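Local coordinates for protein RTX-adhesin (PDB 5IRB) that forms part of a very large calcium-binding adhesin that binds its Antarctic bacterium to diatoms and ice, this piece comprising tandem beta-sandwich domains, at residues A[13-16]-A[20-23]. Residues are numbered along the deposited sequence; the frame is centred on the assembly and turned at random.
With CA (calcium ion), chain C.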
loop_
_atom_site.group_PDB
_atom_site.type_symbol
_atom_site.label_atom_id
_atom_site.label_comp_id
_atom_site.label_asym_id
_atom_site.label_seq_id
_atom_site.Cartn_x
_atom_site.Cartn_y
_atom_site.Cartn_z
ATOM N N ASP A 13 -21.445 38.269 -5.786
ATOM C CA ASP A 13 -20.012 37.968 -5.788
ATOM C C ASP A 13 -19.794 36.459 -5.828
ATOM O O ASP A 13 -20.669 35.705 -5.395
ATOM C CB ASP A 13 -19.340 38.561 -4.546
ATOM C CG ASP A 13 -19.466 40.065 -4.476
ATOM O OD1 ASP A 13 -19.312 40.728 -5.520
ATOM O OD2 ASP A 13 -19.744 40.589 -3.380
ATOM N N PRO A 14 -18.626 36.014 -6.329
ATOM C CA PRO A 14 -18.287 34.585 -6.325
ATOM C C PRO A 14 -18.487 33.969 -4.947
ATOM O O PRO A 14 -18.081 34.560 -3.949
ATOM C CB PRO A 14 -16.813 34.578 -6.725
ATOM C CG PRO A 14 -16.689 35.780 -7.617
ATOM C CD PRO A 14 -17.592 36.822 -7.007
ATOM N N VAL A 15 -19.126 32.806 -4.903
ATOM C CA VAL A 15 -19.444 32.154 -3.647
ATOM C C VAL A 15 -18.204 31.742 -2.843
ATOM O O VAL A 15 -17.367 30.973 -3.332
ATOM C CB VAL A 15 -20.347 30.942 -3.890
ATOM C CG1 VAL A 15 -20.550 30.174 -2.602
ATOM C CG2 VAL A 15 -21.687 31.407 -4.479
ATOM N N THR A 16 -18.112 32.267 -1.618
ATOM C CA THR A 16 -16.919 32.204 -0.761
ATOM C C THR A 16 -15.636 32.674 -1.442
ATOM O O THR A 16 -14.545 32.192 -1.119
ATOM C CB THR A 16 -16.656 30.772 -0.238
ATOM O OG1 THR A 16 -16.333 29.909 -1.335
ATOM C CG2 THR A 16 -17.865 30.238 0.488
ATOM N N VAL A 20 -16.187 27.893 -4.882
ATOM C CA VAL A 20 -16.169 26.474 -4.511
ATOM C C VAL A 20 -16.619 26.267 -3.073
ATOM O O VAL A 20 -16.093 26.875 -2.141
ATOM C CB VAL A 20 -14.756 25.847 -4.689
ATOM C CG1 VAL A 20 -14.724 24.400 -4.171
ATOM C CG2 VAL A 20 -14.305 25.925 -6.151
ATOM N N ILE A 21 -17.580 25.368 -2.903
ATOM C CA ILE A 21 -18.030 24.962 -1.587
ATOM C C ILE A 21 -17.420 23.604 -1.194
ATOM O O ILE A 21 -17.668 22.591 -1.859
ATOM C CB ILE A 21 -19.551 24.848 -1.524
ATOM C CG1 ILE A 21 -20.204 26.222 -1.768
ATOM C CG2 ILE A 21 -19.980 24.296 -0.173
ATOM C CD1 ILE A 21 -19.913 27.216 -0.662
ATOM N N ASN A 22 -16.595 23.604 -0.154
ATOM C CA ASN A 22 -15.946 22.380 0.303
ATOM C C ASN A 22 -16.693 21.827 1.511
ATOM O O ASN A 22 -17.719 22.392 1.914
ATOM C CB ASN A 22 -14.449 22.610 0.616
ATOM C CG ASN A 22 -14.201 23.490 1.848
ATOM O OD1 ASN A 22 -15.091 23.753 2.645
ATOM N ND2 ASN A 22 -12.963 23.935 2.001
ATOM N N ALA A 23 -16.183 20.727 2.075
ATOM C CA ALA A 23 -16.819 20.036 3.193
ATOM C C ALA A 23 -16.998 20.940 4.396
ATOM O O ALA A 23 -18.031 20.907 5.062
ATOM C CB ALA A 23 -15.974 18.777 3.610
HETATM CA CA CA C . -14.555 28.109 -0.799
HETATM O O HOH W 1 -13.156 30.070 -0.169
HETATM O O HOH W 2 -12.811 25.954 -1.100
HETATM O O HOH W 3 -12.080 27.340 0.437
#
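Val20 meets Thr16 through a shared calcium ion rather than through a direct bond. The carbonyl O of Val20 lies 2.4 Å from the metal, and Thr16 OG1 approaches the same ion at 2.6 Å. With both oxygens coordinated, the 3.1 Å between Thr16 OG1 and Val20 O is the spacing of two neighbouring ligands. A chi1 of 65° places OG1 between the backbone N and carbonyl carbon of Thr16, from where it faces the ion. Water 1, 2.5 Å from the calcium, donates to Thr16 O and so ties the main chain of that residue to the coordination shell. Asp18 and Glu25 supply further ligands.

Ile21 adds the apolar half. Its CG1 lies anti to the carbonyl carbon, and a second turn at chi2 (-66°) carries the terminal CD1 back toward 13-16, 3.6 Å from Val15 CG1 and 3.8 Å from Thr16 CG2. Val15 and Ile21 also both touch Phe104 of strand 95-106, which places this methyl cluster against the sheet that strand 20-21 borders. Asn22 then N-caps the short helix 23-26 through OD1 to Glu25 N, a second-shell bond next to a metal ligand.

Since no hydrogen bond joins 13-16 to 20-23, their polar connection runs through calcium, consistent with a loop whose shape depends on the bound ion.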